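Local coordinates for SCO1/SenC family lipoprotein (Bacillus anthracis, PDB 4HDE) that probably helps deliver copper during cytochrome c oxidase assembly, as a membrane-attached lipoprotein of thioredoxin fold, at residues D38-N43 with K87-K92; P50-M55 with Q91-D96; K57-A62 with T97-L102; F137-Q142 with V146-S151. All coordinates share one frame; numbering follows the deposited sequence. Where two conformers were deposited one is given.

Contact 1 of 4, residues D38-N43 with K87-K92; sequences DFMFTN and KAFIQK
The hydroxyl OG1 of T42 is hydrogen-bonded to OD1 of D81, and with the oxygen held there its methyl CG2 is left to meet F89. At chi1 74° OG1 sits between the backbone N and the carbonyl carbon, which places CG2 beside the N. From there CG2 lies 3.8 Å from F89 CB, and T42 CB approaches F89 CD1 at 4.0 Å; the two side chains slide past one another in opposite directions. No hydrogen bond joins the two segments.

The far part of the phenyl ring belongs to M40, a selenomethionine; M40 and F89 reach toward each other from opposite directions. The methyl CE of M40 stands over one face, 4.0 Å from the ring centroid of F89 and 27° off the normal, a CH-pi contact. The selenium approaches obliquely, with M40 SE 3.5 Å from F89 CE2. Bends at chi2 and chi3 fold the chain so that both atoms meet the same part of the ring. M40 was modelled in two conformers, and this geometry holds for one of them.

F89 projects from helix 83-90 toward the strand end, and T52 of helix 48-64 also touches it. This Met-aromatic contact joins the C-terminal end of central strand 35-40 to helix 83-90 in a thioredoxin fold, close to C48 at the start of helix 48-64.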
# COMPACT_ATOMS: atom_id res chain seq x y z
N ASP A 38 -0.69 -1.01 1.01
CA ASP A 38 -0.32 -2.23 1.70
C ASP A 38 1.13 -2.16 2.20
O ASP A 38 1.85 -1.20 1.90
CB ASP A 38 -0.61 -3.48 0.84
CG ASP A 38 0.34 -3.65 -0.34
OD1 ASP A 38 1.08 -2.71 -0.68
OD2 ASP A 38 0.32 -4.75 -0.96
N PHE A 39 1.52 -3.18 2.96
CA PHE A 39 2.86 -3.32 3.52
C PHE A 39 3.45 -4.63 3.02
O PHE A 39 2.77 -5.66 3.04
CB PHE A 39 2.80 -3.31 5.05
CG PHE A 39 2.44 -1.97 5.62
CD1 PHE A 39 3.43 -1.10 6.04
CD2 PHE A 39 1.11 -1.57 5.72
CE1 PHE A 39 3.11 0.15 6.56
CE2 PHE A 39 0.79 -0.32 6.24
CZ PHE A 39 1.79 0.54 6.66
N MSE A 40 4.70 -4.61 2.59
CA MSE A 40 5.33 -5.79 2.01
C MSE A 40 6.84 -5.67 2.04
O MSE A 40 7.38 -4.67 2.51
CB MSE A 40 4.86 -5.97 0.57
CG MSE A 40 4.96 -4.70 -0.26
SE MSE A 40 5.51 -5.05 -2.09
CE MSE A 40 7.42 -5.26 -1.79
N PHE A 41 7.53 -6.71 1.59
CA PHE A 41 8.98 -6.64 1.44
C PHE A 41 9.43 -7.57 0.34
O PHE A 41 8.79 -8.59 0.09
CB PHE A 41 9.74 -6.86 2.77
CG PHE A 41 9.61 -8.25 3.35
CD1 PHE A 41 10.71 -9.10 3.40
CD2 PHE A 41 8.41 -8.67 3.90
CE1 PHE A 41 10.59 -10.37 3.96
CE2 PHE A 41 8.29 -9.94 4.46
CZ PHE A 41 9.37 -10.78 4.48
N THR A 42 10.52 -7.22 -0.34
CA THR A 42 10.88 -7.94 -1.57
C THR A 42 11.47 -9.32 -1.33
O THR A 42 11.44 -10.16 -2.22
CB THR A 42 11.81 -7.13 -2.50
OG1 THR A 42 13.13 -7.08 -1.96
CG2 THR A 42 11.28 -5.72 -2.70
N ASN A 43 12.00 -9.57 -0.14
CA ASN A 43 12.56 -10.89 0.15
C ASN A 43 11.58 -11.84 0.81
O ASN A 43 11.97 -12.87 1.36
CB ASN A 43 13.84 -10.77 0.98
CG ASN A 43 15.03 -10.32 0.15
OD1 ASN A 43 15.60 -11.11 -0.61
ND2 ASN A 43 15.40 -9.05 0.29
N LYS A 87 11.86 -1.51 -7.68
CA LYS A 87 11.59 -1.37 -9.10
C LYS A 87 11.64 -2.74 -9.79
O LYS A 87 10.77 -3.08 -10.60
CB LYS A 87 12.59 -0.40 -9.74
CG LYS A 87 12.26 -0.00 -11.17
CD LYS A 87 13.16 1.13 -11.64
CE LYS A 87 12.75 1.64 -13.01
NZ LYS A 87 11.40 2.27 -12.96
N ALA A 88 12.65 -3.54 -9.47
CA ALA A 88 12.77 -4.87 -10.06
C ALA A 88 11.63 -5.78 -9.61
O ALA A 88 11.12 -6.58 -10.39
CB ALA A 88 14.11 -5.48 -9.71
N PHE A 89 11.23 -5.63 -8.35
CA PHE A 89 10.14 -6.42 -7.79
C PHE A 89 8.82 -6.14 -8.52
O PHE A 89 8.15 -7.07 -8.97
CB PHE A 89 10.00 -6.13 -6.29
CG PHE A 89 8.86 -6.87 -5.62
CD1 PHE A 89 9.02 -8.16 -5.17
CD2 PHE A 89 7.63 -6.24 -5.43
CE1 PHE A 89 7.97 -8.83 -4.55
CE2 PHE A 89 6.59 -6.91 -4.82
CZ PHE A 89 6.76 -8.20 -4.38
N ILE A 90 8.46 -4.87 -8.65
CA ILE A 90 7.13 -4.54 -9.18
C ILE A 90 6.98 -4.90 -10.66
O ILE A 90 5.88 -5.20 -11.13
CB ILE A 90 6.74 -3.07 -8.91
CG1 ILE A 90 5.25 -2.82 -9.18
CG2 ILE A 90 7.57 -2.12 -9.75
CD1 ILE A 90 4.32 -3.68 -8.33
N GLN A 91 8.10 -4.91 -11.39
CA GLN A 91 8.04 -5.17 -12.83
C GLN A 91 7.47 -6.56 -13.16
O GLN A 91 6.95 -6.76 -14.25
CB GLN A 91 9.40 -4.93 -13.49
CG GLN A 91 9.81 -3.46 -13.51
CD GLN A 91 11.16 -3.22 -14.17
OE1 GLN A 91 11.95 -4.15 -14.33
NE2 GLN A 91 11.41 -1.98 -14.55
N LYS A 92 7.54 -7.48 -12.22
CA LYS A 92 7.00 -8.81 -12.46
C LYS A 92 5.48 -8.80 -12.55
O LYS A 92 4.87 -9.56 -13.31
CB LYS A 92 7.44 -9.77 -11.36
CG LYS A 92 6.80 -11.14 -11.47
CD LYS A 92 7.47 -12.15 -10.55
CE LYS A 92 6.83 -13.52 -10.71
NZ LYS A 92 7.81 -14.62 -10.56

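Contact 2 of 4, residues P50-M55 with Q91-D96; sequences PMTANM and QKFTED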
# COMPACT_ATOMS: atom_id res chain seq x y z
N PRO A 50 1.88 -12.94 -3.80
CA PRO A 50 0.44 -12.99 -4.11
C PRO A 50 -0.32 -11.72 -3.72
O PRO A 50 -1.23 -11.34 -4.44
CB PRO A 50 -0.07 -14.20 -3.32
CG PRO A 50 1.04 -14.61 -2.42
CD PRO A 50 2.33 -14.08 -2.98
N MSE A 51 0.05 -11.06 -2.62
CA MSE A 51 -0.56 -9.77 -2.28
C MSE A 51 -0.38 -8.78 -3.42
O MSE A 51 -1.30 -8.02 -3.76
CB MSE A 51 0.09 -9.17 -1.02
CG MSE A 51 -0.32 -9.81 0.28
SE MSE A 51 0.62 -9.04 1.81
CE MSE A 51 -0.09 -7.24 1.68
N THR A 52 0.83 -8.74 -3.97
CA THR A 52 1.13 -7.78 -5.01
C THR A 52 0.37 -8.13 -6.29
O THR A 52 -0.13 -7.24 -6.97
CB THR A 52 2.64 -7.68 -5.24
OG1 THR A 52 3.28 -7.32 -4.00
CG2 THR A 52 2.94 -6.62 -6.27
N ALA A 53 0.25 -9.42 -6.60
CA ALA A 53 -0.58 -9.82 -7.73
C ALA A 53 -2.04 -9.42 -7.51
O ALA A 53 -2.74 -9.03 -8.46
CB ALA A 53 -0.47 -11.31 -7.96
N ASN A 54 -2.51 -9.52 -6.27
CA ASN A 54 -3.88 -9.12 -5.97
C ASN A 54 -4.06 -7.61 -6.12
O ASN A 54 -5.06 -7.13 -6.66
CB ASN A 54 -4.29 -9.58 -4.57
CG ASN A 54 -4.35 -11.08 -4.44
OD1 ASN A 54 -4.44 -11.81 -5.43
ND2 ASN A 54 -4.29 -11.56 -3.20
N MSE A 55 -3.08 -6.85 -5.66
CA MSE A 55 -3.13 -5.42 -5.86
C MSE A 55 -3.10 -5.08 -7.36
O MSE A 55 -3.79 -4.17 -7.80
CB MSE A 55 -2.01 -4.73 -5.10
CG MSE A 55 -2.09 -3.20 -5.18
SE MSE A 55 -1.00 -2.24 -3.89
CE MSE A 55 -2.23 -2.33 -2.37
N GLN A 91 8.10 -4.91 -11.39
CA GLN A 91 8.04 -5.17 -12.83
C GLN A 91 7.47 -6.56 -13.16
O GLN A 91 6.95 -6.76 -14.25
CB GLN A 91 9.40 -4.93 -13.49
CG GLN A 91 9.81 -3.46 -13.51
CD GLN A 91 11.16 -3.22 -14.17
OE1 GLN A 91 11.95 -4.15 -14.33
NE2 GLN A 91 11.41 -1.98 -14.55
N LYS A 92 7.54 -7.48 -12.22
CA LYS A 92 7.00 -8.81 -12.46
C LYS A 92 5.48 -8.80 -12.55
O LYS A 92 4.87 -9.56 -13.31
CB LYS A 92 7.44 -9.77 -11.36
CG LYS A 92 6.80 -11.14 -11.47
CD LYS A 92 7.47 -12.15 -10.55
CE LYS A 92 6.83 -13.52 -10.71
NZ LYS A 92 7.81 -14.62 -10.56
N PHE A 93 4.86 -7.91 -11.77
CA PHE A 93 3.43 -7.98 -11.50
C PHE A 93 2.56 -7.07 -12.35
O PHE A 93 1.37 -7.33 -12.48
CB PHE A 93 3.18 -7.66 -10.03
CG PHE A 93 3.88 -8.61 -9.10
CD1 PHE A 93 3.34 -9.85 -8.80
CD2 PHE A 93 5.11 -8.27 -8.56
CE1 PHE A 93 4.01 -10.71 -7.94
CE2 PHE A 93 5.77 -9.13 -7.71
CZ PHE A 93 5.23 -10.35 -7.40
N THR A 94 3.13 -5.99 -12.85
CA THR A 94 2.36 -5.02 -13.61
C THR A 94 3.25 -4.27 -14.59
O THR A 94 4.45 -4.13 -14.35
CB THR A 94 1.65 -4.01 -12.68
OG1 THR A 94 0.84 -3.13 -13.48
CG2 THR A 94 2.65 -3.19 -11.88
N GLU A 95 2.66 -3.83 -15.69
CA GLU A 95 3.34 -2.97 -16.65
C GLU A 95 2.95 -1.50 -16.45
O GLU A 95 3.35 -0.64 -17.23
CB GLU A 95 3.03 -3.41 -18.07
CG GLU A 95 3.53 -4.81 -18.37
CD GLU A 95 3.40 -5.17 -19.83
OE1 GLU A 95 2.28 -5.14 -20.36
OE2 GLU A 95 4.44 -5.49 -20.44
N ASP A 96 2.16 -1.24 -15.42
CA ASP A 96 1.68 0.11 -15.15
C ASP A 96 2.10 0.55 -13.75
O ASP A 96 1.58 0.05 -12.75
CB ASP A 96 0.16 0.15 -15.29
CG ASP A 96 -0.42 1.55 -15.14
OD1 ASP A 96 0.36 2.53 -15.04
OD2 ASP A 96 -1.66 1.68 -15.14
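T52 presses its methyl group onto the ring of F93, and this is the tight part of the contact. CG2 stands over one face, 3.8 Å from the F93 ring centroid and 25° off the normal, displaced toward the rim, so that F93 CD2 is 3.6 Å from T52 CG2. The side chains cross at about a right angle. On the opposite face lies CB of the preceding residue, K92, so the ring is sandwiched between two aliphatic carbons.

The methyl is available because of how T52 is turned: at chi1 -57° CG2 is anti to the backbone N, while OG1 lies beside that N and is hydrogen-bonded to the carbonyl oxygen of C48, one turn back in the helix. F89 also packs here, its ring meeting that of F93 with planes about 45° apart.

Toward solvent the fit is slacker. A53 is exposed and offers its backbone N at 3.8 Å from F93 CD1, an oblique approach, while its methyl CB is 4.2 Å from the same CD1.

Beyond F93 the loop folds into an ST turn, in which D96 N donates to T94 OG1 at 3.0 Å. No hydrogen bond crosses between the helix and the loop here. The loop after helix 83-90 is therefore joined to residues 50-55 by dispersion and CH-pi contact, with the hydroxyl of T52 satisfied within its own helix.

Contact 3 of 4, residues K57-A62 with T97-L102; sequences KLQKMA and TSNWNL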
# COMPACT_ATOMS: atom_id res chain seq x y z
N LYS A 57 -4.37 -6.91 -9.75
CA LYS A 57 -5.71 -7.21 -10.27
C LYS A 57 -6.64 -6.05 -9.94
O LYS A 57 -7.41 -5.60 -10.80
CB LYS A 57 -6.24 -8.51 -9.67
CG LYS A 57 -7.62 -8.88 -10.19
CD LYS A 57 -7.98 -10.33 -9.88
CE LYS A 57 -9.44 -10.62 -10.22
NZ LYS A 57 -9.78 -10.36 -11.64
N LEU A 58 -6.54 -5.52 -8.72
CA LEU A 58 -7.32 -4.37 -8.32
C LEU A 58 -7.00 -3.15 -9.18
O LEU A 58 -7.89 -2.41 -9.57
CB LEU A 58 -7.08 -4.06 -6.84
CG LEU A 58 -7.85 -2.88 -6.24
CD1 LEU A 58 -9.34 -3.05 -6.43
CD2 LEU A 58 -7.50 -2.77 -4.77
N GLN A 59 -5.71 -2.94 -9.47
CA GLN A 59 -5.28 -1.84 -10.32
C GLN A 59 -5.93 -1.93 -11.70
O GLN A 59 -6.46 -0.94 -12.23
CB GLN A 59 -3.75 -1.85 -10.44
CG GLN A 59 -3.20 -0.76 -11.35
CD GLN A 59 -1.71 -0.91 -11.62
OE1 GLN A 59 -1.22 -2.01 -11.90
NE2 GLN A 59 -0.98 0.20 -11.60
N LYS A 60 -5.90 -3.12 -12.29
CA LYS A 60 -6.46 -3.33 -13.62
C LYS A 60 -7.98 -3.12 -13.61
O LYS A 60 -8.55 -2.49 -14.51
CB LYS A 60 -6.10 -4.73 -14.10
CG LYS A 60 -6.35 -4.98 -15.56
CD LYS A 60 -6.00 -6.42 -15.94
CE LYS A 60 -5.33 -6.49 -17.30
NZ LYS A 60 -3.99 -5.85 -17.28
N MSE A 61 -8.64 -3.64 -12.58
CA MSE A 61 -10.09 -3.51 -12.49
C MSE A 61 -10.51 -2.06 -12.29
O MSE A 61 -11.51 -1.61 -12.86
CB MSE A 61 -10.62 -4.40 -11.36
CG MSE A 61 -10.51 -5.89 -11.66
SE MSE A 61 -11.06 -7.03 -10.18
CE MSE A 61 -13.00 -6.76 -10.28
N ALA A 62 -9.76 -1.33 -11.48
CA ALA A 62 -10.08 0.08 -11.25
C ALA A 62 -9.93 0.88 -12.54
O ALA A 62 -10.78 1.72 -12.85
CB ALA A 62 -9.19 0.65 -10.15
N THR A 97 3.05 1.47 -13.67
CA THR A 97 3.38 2.08 -12.38
C THR A 97 3.14 3.59 -12.37
O THR A 97 3.58 4.29 -11.46
CB THR A 97 4.83 1.76 -11.94
OG1 THR A 97 5.74 2.16 -12.96
CG2 THR A 97 4.98 0.26 -11.70
N SER A 98 2.39 4.08 -13.35
CA SER A 98 2.04 5.49 -13.38
C SER A 98 1.29 5.89 -12.10
O SER A 98 1.41 7.03 -11.64
CB SER A 98 1.20 5.83 -14.61
OG SER A 98 -0.06 5.18 -14.55
N ASN A 99 0.53 4.96 -11.53
CA ASN A 99 -0.21 5.23 -10.30
C ASN A 99 0.13 4.23 -9.19
O ASN A 99 -0.71 3.94 -8.35
CB ASN A 99 -1.72 5.23 -10.56
CG ASN A 99 -2.25 3.85 -10.95
OD1 ASN A 99 -1.51 3.02 -11.48
ND2 ASN A 99 -3.52 3.61 -10.69
N TRP A 100 1.34 3.69 -9.20
CA TRP A 100 1.74 2.74 -8.15
C TRP A 100 3.15 3.07 -7.71
O TRP A 100 4.10 2.97 -8.49
CB TRP A 100 1.67 1.30 -8.67
CG TRP A 100 1.71 0.21 -7.61
CD1 TRP A 100 2.12 0.31 -6.31
CD2 TRP A 100 1.30 -1.14 -7.80
NE1 TRP A 100 2.00 -0.91 -5.68
CE2 TRP A 100 1.49 -1.81 -6.58
CE3 TRP A 100 0.78 -1.84 -8.89
CZ2 TRP A 100 1.19 -3.16 -6.43
CZ3 TRP A 100 0.48 -3.18 -8.73
CH2 TRP A 100 0.68 -3.83 -7.51
N ASN A 101 3.28 3.49 -6.45
CA ASN A 101 4.57 3.82 -5.87
C ASN A 101 4.89 2.89 -4.73
O ASN A 101 4.06 2.65 -3.86
CB ASN A 101 4.58 5.28 -5.40
CG ASN A 101 4.64 6.24 -6.55
OD1 ASN A 101 5.72 6.58 -7.02
ND2 ASN A 101 3.48 6.66 -7.04
N LEU A 102 6.09 2.31 -4.77
CA LEU A 102 6.58 1.44 -3.70
C LEU A 102 7.62 2.25 -2.96
O LEU A 102 8.50 2.85 -3.58
CB LEU A 102 7.16 0.14 -4.28
CG LEU A 102 6.16 -0.74 -5.02
CD1 LEU A 102 6.02 -0.34 -6.49
CD2 LEU A 102 6.59 -2.18 -4.91
O HOH W 1 -5.52 1.67 -11.75
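Where helix 48-64 packs against edge strand 100-103 of the thioredoxin-fold sheet, a buried glutamine of the helix meets the type I turn T97-W100 that leads into the strand. Q59 sends its side chain out with CG anti to the backbone N (chi1 178°) and the chain extended, bringing its amide to N99. Q59 NE2 donates to N99 OD1 at 2.9 Å with an N-H...O angle of 151°. The acceptor lies close to the amide plane of Q59, and the two amide planes are only 13° apart, although the donor is somewhat tilted from the carbonyl plane of N99.

A second link runs through a water, which donates to Q59 O at 2.8 Å and accepts from N99 ND2 at 3.0 Å. ND2 also bonds V69 O, so both ends of the asparagine amide are engaged.

W100 lies beside the same glutamine. Q59 OE1 is at the edge of the indole, near its plane and 3.6 Å from W100 CE3, and the amide stands almost perpendicular to the ring. Meanwhile W100 NE1 is hydrogen-bonded to S73 OG on the neighbouring strand, and T52, M55 and A56 of the helix touch the ring.

The amide of Q59 has further partners in the preceding loop: NE2 bonds D96 O, and OE1 bonds T94 OG1. With NE2 giving to two carbonyl oxygens and OE1 accepting from a hydroxyl, the flip of this buried amide is fixed, and its polarity is met by groups of the loop and turn.

Contact 4 of 4, residues F137-Q142 with V146-S151; sequences FYLIDQ and VMKKYS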
# COMPACT_ATOMS: atom_id res chain seq x y z
N PHE A 137 -5.22 -4.64 2.75
CA PHE A 137 -5.23 -3.46 1.89
C PHE A 137 -6.07 -2.39 2.60
O PHE A 137 -7.12 -2.71 3.15
CB PHE A 137 -5.88 -3.75 0.53
CG PHE A 137 -5.11 -4.70 -0.37
CD1 PHE A 137 -3.79 -5.07 -0.11
CD2 PHE A 137 -5.72 -5.18 -1.52
CE1 PHE A 137 -3.11 -5.93 -0.97
CE2 PHE A 137 -5.06 -6.04 -2.38
CZ PHE A 137 -3.76 -6.41 -2.11
N TYR A 138 -5.63 -1.14 2.55
CA TYR A 138 -6.33 -0.04 3.18
C TYR A 138 -6.75 1.00 2.16
O TYR A 138 -5.93 1.41 1.33
CB TYR A 138 -5.43 0.64 4.22
CG TYR A 138 -4.93 -0.30 5.28
CD1 TYR A 138 -5.65 -0.51 6.45
CD2 TYR A 138 -3.73 -0.98 5.12
CE1 TYR A 138 -5.18 -1.38 7.42
CE2 TYR A 138 -3.26 -1.84 6.08
CZ TYR A 138 -3.98 -2.04 7.23
OH TYR A 138 -3.51 -2.90 8.19
N LEU A 139 -8.00 1.42 2.22
CA LEU A 139 -8.52 2.46 1.34
C LEU A 139 -8.51 3.79 2.08
O LEU A 139 -9.12 3.92 3.14
CB LEU A 139 -9.94 2.12 0.88
CG LEU A 139 -10.62 3.12 -0.05
CD1 LEU A 139 -9.88 3.19 -1.38
CD2 LEU A 139 -12.08 2.74 -0.26
N ILE A 140 -7.82 4.77 1.49
CA ILE A 140 -7.65 6.09 2.08
C ILE A 140 -8.34 7.12 1.20
O ILE A 140 -8.20 7.09 -0.03
CB ILE A 140 -6.15 6.43 2.25
CG1 ILE A 140 -5.49 5.44 3.22
CG2 ILE A 140 -5.95 7.82 2.80
CD1 ILE A 140 -4.57 4.45 2.57
N ASP A 141 -9.11 8.02 1.81
CA ASP A 141 -9.88 8.98 1.02
C ASP A 141 -9.11 10.27 0.71
O ASP A 141 -7.95 10.43 1.10
CB ASP A 141 -11.24 9.28 1.68
CG ASP A 141 -11.13 10.15 2.92
OD1 ASP A 141 -10.03 10.62 3.28
OD2 ASP A 141 -12.20 10.40 3.53
N GLN A 142 -9.76 11.18 -0.02
CA GLN A 142 -9.14 12.41 -0.49
C GLN A 142 -8.76 13.33 0.66
O GLN A 142 -7.88 14.19 0.52
CB GLN A 142 -10.08 13.14 -1.47
CG GLN A 142 -10.45 12.29 -2.69
CD GLN A 142 -11.80 11.61 -2.55
OE1 GLN A 142 -12.12 11.03 -1.51
NE2 GLN A 142 -12.60 11.66 -3.60
N VAL A 146 -7.80 6.96 6.65
CA VAL A 146 -8.07 5.58 6.31
C VAL A 146 -9.55 5.30 6.54
O VAL A 146 -10.07 5.57 7.62
CB VAL A 146 -7.24 4.60 7.14
CG1 VAL A 146 -7.33 3.22 6.54
CG2 VAL A 146 -5.79 5.06 7.21
N MSE A 147 -10.21 4.77 5.52
CA MSE A 147 -11.64 4.57 5.58
C MSE A 147 -12.06 3.10 5.63
O MSE A 147 -13.06 2.78 6.26
CB MSE A 147 -12.35 5.31 4.45
CG MSE A 147 -12.12 6.83 4.50
SE MSE A 147 -12.65 7.70 6.18
CE MSE A 147 -14.38 8.38 5.61
N LYS A 148 -11.30 2.21 4.99
CA LYS A 148 -11.67 0.80 4.93
C LYS A 148 -10.44 -0.09 4.94
O LYS A 148 -9.37 0.31 4.48
CB LYS A 148 -12.47 0.51 3.65
CG LYS A 148 -13.83 1.20 3.57
CD LYS A 148 -14.77 0.58 4.58
CE LYS A 148 -16.21 0.71 4.18
NZ LYS A 148 -17.04 -0.27 4.94
N LYS A 149 -10.61 -1.30 5.45
CA LYS A 149 -9.59 -2.34 5.48
C LYS A 149 -10.16 -3.61 4.86
O LYS A 149 -11.31 -3.98 5.15
CB LYS A 149 -9.17 -2.61 6.94
CG LYS A 149 -8.06 -3.64 7.13
CD LYS A 149 -7.79 -3.93 8.60
CE LYS A 149 -8.66 -5.08 9.09
NZ LYS A 149 -8.33 -5.47 10.49
N TYR A 150 -9.36 -4.30 4.05
CA TYR A 150 -9.80 -5.53 3.38
C TYR A 150 -8.64 -6.51 3.39
O TYR A 150 -7.50 -6.10 3.52
CB TYR A 150 -10.14 -5.28 1.91
CG TYR A 150 -10.93 -4.03 1.61
CD1 TYR A 150 -12.32 -4.04 1.59
CD2 TYR A 150 -10.28 -2.85 1.30
CE1 TYR A 150 -13.04 -2.89 1.29
CE2 TYR A 150 -10.99 -1.69 0.99
CZ TYR A 150 -12.36 -1.73 0.98
OH TYR A 150 -13.05 -0.58 0.67
N SER A 151 -8.91 -7.80 3.23
CA SER A 151 -7.80 -8.74 3.12
C SER A 151 -7.08 -8.63 1.78
O SER A 151 -7.70 -8.64 0.72
CB SER A 151 -8.26 -10.18 3.34
OG SER A 151 -7.14 -11.06 3.23
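The Y150 ring has L139 at its edge: L139 CB lies near the ring plane, 4.0 Å from Y150 CE2, and the leucine branch CD2 reaches Y150 OH at 3.6 Å. F137 O approaches the same ring obliquely. The hydroxyl of Y150 is hydrogen-bonded to D164 of helix 158-169, which covers this side of the sheet and also touches L139. The Y138 ring, on the other side, is met obliquely by V146 CG1 and by the K149 chain, which runs alongside it in the same direction with K149 CG 3.7 Å from Y138 CE1. F119 adds an edge-to-face ring contact to Y138.

Between these two layers of side chains the backbones form an antiparallel hairpin, strand 146-151 being the outer strand of the five-stranded mixed sheet. F137 and Y150 are a hydrogen-bonded pair, with F137 N bonded to Y150 O at 2.8 Å and Y150 N to F137 O in return. Y138 and K149 form the next, non-hydrogen-bonded pair. Between L139 and I140 the register slips by one, a classic beta bulge in which M147 and K148 both face L139: L139 N donates to K148 O, while L139 O takes M147 N at 2.8 Å and K148 N weakly at 3.3 Å.

Past the bulge I140 pairs with V146, and I140 CG1 packs on V146 CG2 at 4.0 Å. The carboxylate of D141, whose OD1 bonds K145 N in the connecting turn, receives the bent M147 chain across it, with the methyl CE 3.6 Å from D141 OD2.

In the fold
Contacts 1, 2 and 3 form a continuous row on one flank of the sheet, with neighbouring centres about 8 Å apart and 13 Å between contacts 1 and 3. Contacts 2 and 3 use successive parts of helix 48-64, and contacts 1 and 2 share Q91 and K92. The segments of contact 3 alternate with those of contacts 1 and 2 along the sequence, so strand 35-40, helix 48-64, helix 83-90 and strand 100-103 are interlaced. Contact 4 follows in the chain, a local hairpin about 20 Å from contact 1, centre to centre. F137 bridges the two regions, its ring touching D38, M51 and N54. The sheet, with strand 35-40 in the middle, is common to contacts 1, 3 and 4, as befits a thioredoxin fold.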